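Local coordinates for PCF11 protein (Saccharomyces cerevisiae, PDB 1SZ9) that probably recognises the carboxy-terminal domain of RNA polymerase II through its CTD-interacting domain and so links 3'-end processing of mRNA to transcription, at residues Y90-Y94 with L105-F109; F109-L113 with L128-E132. One frame throughout, in Å; residues are numbered along the deposited sequence.

Contact 1: Y90-Y94 with L105-F109; sequences YKRTY and LINMF
Y90 reaches across to the backbone of L105, its hydroxyl coming to rest beside the carbonyl of the facing helix. OH lies 2.9 Å from L105 O, a weak hydrogen bond, and the oxygen sits at the edge of the phenol ring, near its plane. That carbonyl already accepts the backbone N-H of F109, one helical turn on, which makes the tyrosine a second donor to it. The phenol gets there because CG stands anti to the backbone N (chi1 -176°), so that the far end of the ring comes close to 105-109. The tyrosine and the leucine pass one another head to foot, with Y90 CZ 4.0 Å from L105 CB, while M108 bends at its last torsion to bring CE within 4.0 Å of Y90 CE2. Such a tyrosine illustrates how a superhelical all-helical domain, here the CID with its arm-repeat-like stacking, joins its helices: the axes of segments 90-94 and 105-109 run nearly antiparallel, at 156°, and are 12.1 Å apart at closest approach, a distance that long side chains bridge. One turn further, Y94 takes the same first torsion and brings its ring against L105 and I106. L105 CD1 packs 4.0 Å from Y94 CD2 in an oblique approach, whereas I106 presents CG1 to the ring's edge, in plane, and I106 CD1 lies 3.8 Å from Y94 OH. T93 adds its methyl to the L105 side, its hydroxyl being bonded to L89 O within its own helix, and F64 and L61 of helix 57-73 back T93 and L105.

Contact 2: F109-L113 with L128-E132; sequences FKLWL and LEKIE
F109-L113, toward the C-terminal end of helix 99-112, meets helix 125-137 at L128-E132, with L113 and L128 forming the nearest CA pair, 7.7 Å apart. This is helix-to-helix packing near the C-terminal end of the CID fold, in which successive helices are layered into a right-handed superhelix. No hydrogen bond crosses between the segments, and the seam is held by apolar side chains. F109 supplies its centre. Its ring turns one face to I131, whose CG2 stands close to F109 CD1 at 3.4 Å, while the ring edge points at the backbone of L128, F109 CE1 lying 3.5 Å from L128 O. That oxygen also receives the backbone N-H of E132, whose CB lies against ring atom CZ, obliquely. I131 can put CG2 over the ring because this methyl branch is anti to its backbone N, while CG1, with chi1 at -74°, directs CD1 to the indole of W112. With an alanine here in place of F109 the ring is lost, and I131 CG2 and E132 CB would probably be left without the surface they pack on. L128 divides its methyls: CD2 touches both aromatic residues, 3.8 Å from W112 CE3 and equally near F109 CE1, whereas CD1 turns to L113. W112 is fixed from elsewhere as well, since NE1 is hydrogen-bonded to D68 OD1 on helix 57-73 and F123 meets the indole edge to face. The I131 and W112 side chains run roughly perpendicular to one another, and I131 CD1 meets the indole at its edge, in the ring plane, 3.9 Å from W112 CZ3.

From the N terminus, the chain runs through five helices before helix 86-95, whose segment 90-94 opens contact 1. It turns, and helix 99-112 returns to close a loop of ten intervening residues at 105-109. Contact 2 starts where contact 1 ends, at the shared F109, and closes a second loop of fourteen residues when helix 125-137 arrives. The two loops therefore follow in series and neither encloses the other. Their centres lie 9 Å apart, and they touch directly, Y90 CE1 meeting I131 CG2 at 3.7 Å. Helix 99-112 is thereby tied to both neighbours, and helices 86-95 and 125-137 also meet each other.

Contact 1: Y90-Y94 with L105-F109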
loop_
_atom_site.group_PDB
_atom_site.type_symbol
_atom_site.label_atom_id
_atom_site.label_comp_id
_atom_site.label_asym_id
_atom_site.label_seq_id
_atom_site.Cartn_x
_atom_site.Cartn_y
_atom_site.Cartn_z
ATOM N N TYR A 90 5.338 2.572 5.985
ATOM C CA TYR A 90 4.774 3.900 5.875
ATOM C C TYR A 90 5.727 4.967 6.401
ATOM O O TYR A 90 6.007 5.947 5.719
ATOM C CB TYR A 90 3.440 3.957 6.627
ATOM C CG TYR A 90 2.723 5.292 6.498
ATOM C CD1 TYR A 90 3.118 6.399 7.244
ATOM C CD2 TYR A 90 1.661 5.445 5.615
ATOM C CE1 TYR A 90 2.464 7.632 7.112
ATOM C CE2 TYR A 90 1.007 6.660 5.477
ATOM C CZ TYR A 90 1.412 7.749 6.230
ATOM O OH TYR A 90 0.751 8.945 6.103
ATOM N N LYS A 91 6.198 4.775 7.626
ATOM C CA LYS A 91 7.116 5.700 8.266
ATOM C C LYS A 91 8.408 5.874 7.457
ATOM O O LYS A 91 8.862 6.992 7.247
ATOM C CB LYS A 91 7.460 5.193 9.676
ATOM C CG LYS A 91 8.586 5.964 10.363
ATOM C CD LYS A 91 8.719 5.594 11.845
ATOM C CE LYS A 91 9.871 6.378 12.521
ATOM N NZ LYS A 91 9.984 6.090 13.998
ATOM N N ARG A 92 8.996 4.771 7.004
ATOM C CA ARG A 92 10.237 4.865 6.238
ATOM C C ARG A 92 10.021 5.628 4.943
ATOM O O ARG A 92 10.853 6.453 4.567
ATOM C CB ARG A 92 10.807 3.467 5.941
ATOM C CG ARG A 92 11.490 2.850 7.157
ATOM C CD ARG A 92 11.685 1.347 7.032
ATOM N NE ARG A 92 12.043 0.759 8.323
ATOM C CZ ARG A 92 12.046 -0.547 8.586
ATOM N NH1 ARG A 92 11.709 -1.424 7.644
ATOM N NH2 ARG A 92 12.371 -0.974 9.801
ATOM N N THR A 93 8.899 5.368 4.273
ATOM C CA THR A 93 8.597 6.058 3.025
ATOM C C THR A 93 8.412 7.549 3.273
ATOM O O THR A 93 8.976 8.378 2.570
ATOM C CB THR A 93 7.310 5.485 2.374
ATOM O OG1 THR A 93 7.537 4.113 2.069
ATOM C CG2 THR A 93 6.939 6.228 1.063
ATOM N N TYR A 94 7.612 7.871 4.284
ATOM C CA TYR A 94 7.325 9.252 4.649
ATOM C C TYR A 94 8.620 10.033 4.892
ATOM O O TYR A 94 8.765 11.180 4.469
ATOM C CB TYR A 94 6.454 9.276 5.920
ATOM C CG TYR A 94 5.908 10.647 6.257
ATOM C CD1 TYR A 94 6.717 11.611 6.852
ATOM C CD2 TYR A 94 4.579 10.985 5.968
ATOM C CE1 TYR A 94 6.225 12.884 7.161
ATOM C CE2 TYR A 94 4.074 12.271 6.264
ATOM C CZ TYR A 94 4.902 13.204 6.861
ATOM O OH TYR A 94 4.433 14.453 7.169
ATOM N N LEU A 105 0.413 10.990 1.247
ATOM C CA LEU A 105 0.480 9.833 2.159
ATOM C C LEU A 105 -0.458 10.082 3.343
ATOM O O LEU A 105 -1.050 9.157 3.885
ATOM C CB LEU A 105 1.889 9.645 2.717
ATOM C CG LEU A 105 2.957 9.180 1.720
ATOM C CD1 LEU A 105 4.306 9.232 2.398
ATOM C CD2 LEU A 105 2.624 7.768 1.217
ATOM N N ILE A 106 -0.591 11.344 3.739
ATOM C CA ILE A 106 -1.446 11.672 4.878
ATOM C C ILE A 106 -2.921 11.474 4.538
ATOM O O ILE A 106 -3.680 10.912 5.329
ATOM C CB ILE A 106 -1.182 13.135 5.348
ATOM C CG1 ILE A 106 0.226 13.212 5.968
ATOM C CG2 ILE A 106 -2.293 13.614 6.349
ATOM C CD1 ILE A 106 0.777 14.646 6.064
ATOM N N ASN A 107 -3.330 11.952 3.367
ATOM C CA ASN A 107 -4.720 11.799 2.954
ATOM C C ASN A 107 -5.049 10.317 2.820
ATOM O O ASN A 107 -6.123 9.871 3.220
ATOM C CB ASN A 107 -4.967 12.553 1.641
ATOM C CG ASN A 107 -4.994 14.065 1.856
ATOM O OD1 ASN A 107 -5.110 14.519 2.991
ATOM N ND2 ASN A 107 -4.888 14.838 0.782
ATOM N N MET A 108 -4.100 9.552 2.285
ATOM C CA MET A 108 -4.298 8.116 2.122
ATOM C C MET A 108 -4.528 7.462 3.485
ATOM O O MET A 108 -5.415 6.612 3.637
ATOM C CB MET A 108 -3.084 7.489 1.422
ATOM C CG MET A 108 -3.128 5.962 1.311
ATOM S SD MET A 108 -1.602 5.358 0.528
ATOM C CE MET A 108 -0.387 5.705 1.904
ATOM N N PHE A 109 -3.724 7.855 4.468
ATOM C CA PHE A 109 -3.857 7.338 5.835
ATOM C C PHE A 109 -5.237 7.696 6.419
ATOM O O PHE A 109 -5.886 6.873 7.069
ATOM C CB PHE A 109 -2.759 7.931 6.713
ATOM C CG PHE A 109 -2.990 7.745 8.184
ATOM C CD1 PHE A 109 -2.821 6.488 8.780
ATOM C CD2 PHE A 109 -3.438 8.805 8.962
ATOM C CE1 PHE A 109 -3.104 6.291 10.130
ATOM C CE2 PHE A 109 -3.727 8.616 10.324
ATOM C CZ PHE A 109 -3.562 7.356 10.903
#

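Contact 2: F109-L113 with L128-E132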
loop_
_atom_site.group_PDB
_atom_site.type_symbol
_atom_site.label_atom_id
_atom_site.label_comp_id
_atom_site.label_asym_id
_atom_site.label_seq_id
_atom_site.Cartn_x
_atom_site.Cartn_y
_atom_site.Cartn_z
ATOM N N PHE A 109 -3.724 7.855 4.468
ATOM C CA PHE A 109 -3.857 7.338 5.835
ATOM C C PHE A 109 -5.237 7.696 6.419
ATOM O O PHE A 109 -5.886 6.873 7.069
ATOM C CB PHE A 109 -2.759 7.931 6.713
ATOM C CG PHE A 109 -2.990 7.745 8.184
ATOM C CD1 PHE A 109 -2.821 6.488 8.780
ATOM C CD2 PHE A 109 -3.438 8.805 8.962
ATOM C CE1 PHE A 109 -3.104 6.291 10.130
ATOM C CE2 PHE A 109 -3.727 8.616 10.324
ATOM C CZ PHE A 109 -3.562 7.356 10.903
ATOM N N LYS A 110 -5.674 8.936 6.200
ATOM C CA LYS A 110 -6.978 9.362 6.683
ATOM C C LYS A 110 -8.086 8.442 6.176
ATOM O O LYS A 110 -8.971 8.066 6.931
ATOM C CB LYS A 110 -7.296 10.790 6.233
ATOM C CG LYS A 110 -6.710 11.896 7.103
ATOM C CD LYS A 110 -7.271 13.223 6.613
ATOM C CE LYS A 110 -6.824 14.390 7.455
ATOM N NZ LYS A 110 -7.545 15.606 6.989
ATOM N N LEU A 111 -8.038 8.076 4.896
ATOM C CA LEU A 111 -9.079 7.200 4.360
ATOM C C LEU A 111 -8.955 5.777 4.901
ATOM O O LEU A 111 -9.938 5.039 4.894
ATOM C CB LEU A 111 -9.051 7.194 2.827
ATOM C CG LEU A 111 -9.293 8.554 2.173
ATOM C CD1 LEU A 111 -9.301 8.383 0.661
ATOM C CD2 LEU A 111 -10.624 9.152 2.645
ATOM N N TRP A 112 -7.769 5.381 5.379
ATOM C CA TRP A 112 -7.631 4.030 5.939
ATOM C C TRP A 112 -8.429 3.922 7.243
ATOM O O TRP A 112 -8.790 2.832 7.651
ATOM C CB TRP A 112 -6.170 3.649 6.248
ATOM C CG TRP A 112 -5.272 3.419 5.049
ATOM C CD1 TRP A 112 -5.656 3.163 3.764
ATOM C CD2 TRP A 112 -3.841 3.387 5.055
ATOM N NE1 TRP A 112 -4.543 2.970 2.962
ATOM C CE2 TRP A 112 -3.419 3.105 3.733
ATOM C CE3 TRP A 112 -2.872 3.574 6.050
ATOM C CZ2 TRP A 112 -2.060 3.002 3.380
ATOM C CZ3 TRP A 112 -1.520 3.470 5.701
ATOM C CH2 TRP A 112 -1.132 3.187 4.374
ATOM N N LEU A 113 -8.685 5.053 7.897
ATOM C CA LEU A 113 -9.449 5.078 9.159
ATOM C C LEU A 113 -10.945 4.822 8.927
ATOM O O LEU A 113 -11.650 4.393 9.823
ATOM C CB LEU A 113 -9.259 6.431 9.863
ATOM C CG LEU A 113 -8.180 6.616 10.941
ATOM C CD1 LEU A 113 -7.164 5.489 10.946
ATOM C CD2 LEU A 113 -7.527 7.964 10.737
ATOM N N LEU A 128 -2.230 1.393 12.533
ATOM C CA LEU A 128 -2.798 2.720 12.329
ATOM C C LEU A 128 -2.535 3.681 13.490
ATOM O O LEU A 128 -2.319 4.866 13.260
ATOM C CB LEU A 128 -4.312 2.615 12.058
ATOM C CG LEU A 128 -4.671 1.893 10.753
ATOM C CD1 LEU A 128 -6.172 1.862 10.558
ATOM C CD2 LEU A 128 -4.004 2.603 9.566
ATOM N N GLU A 129 -2.564 3.181 14.728
ATOM C CA GLU A 129 -2.290 4.020 15.902
ATOM C C GLU A 129 -0.825 4.453 15.892
ATOM O O GLU A 129 -0.520 5.596 16.208
ATOM C CB GLU A 129 -2.542 3.259 17.214
ATOM C CG GLU A 129 -4.004 3.020 17.567
ATOM C CD GLU A 129 -4.151 2.138 18.814
ATOM O OE1 GLU A 129 -3.448 2.409 19.821
ATOM O OE2 GLU A 129 -4.960 1.178 18.786
ATOM N N LYS A 130 0.075 3.525 15.560
ATOM C CA LYS A 130 1.503 3.831 15.501
ATOM C C LYS A 130 1.775 4.867 14.402
ATOM O O LYS A 130 2.618 5.747 14.571
ATOM C CB LYS A 130 2.333 2.579 15.207
ATOM C CG LYS A 130 2.531 1.589 16.359
ATOM C CD LYS A 130 3.586 0.555 15.921
ATOM C CE LYS A 130 3.738 -0.644 16.865
ATOM N NZ LYS A 130 4.397 -0.309 18.162
ATOM N N ILE A 131 1.076 4.748 13.274
ATOM C CA ILE A 131 1.260 5.709 12.182
ATOM C C ILE A 131 0.745 7.070 12.629
ATOM O O ILE A 131 1.371 8.099 12.370
ATOM C CB ILE A 131 0.510 5.280 10.894
ATOM C CG1 ILE A 131 1.247 4.115 10.237
ATOM C CG2 ILE A 131 0.420 6.469 9.910
ATOM C CD1 ILE A 131 0.464 3.463 9.072
ATOM N N GLU A 132 -0.398 7.081 13.311
ATOM C CA GLU A 132 -0.941 8.345 13.796
ATOM C C GLU A 132 0.029 9.031 14.765
ATOM O O GLU A 132 0.227 10.233 14.682
ATOM C CB GLU A 132 -2.273 8.127 14.514
ATOM C CG GLU A 132 -2.905 9.422 14.984
ATOM C CD GLU A 132 -4.294 9.215 15.536
ATOM O OE1 GLU A 132 -4.439 8.431 16.495
ATOM O OE2 GLU A 132 -5.242 9.831 15.009
#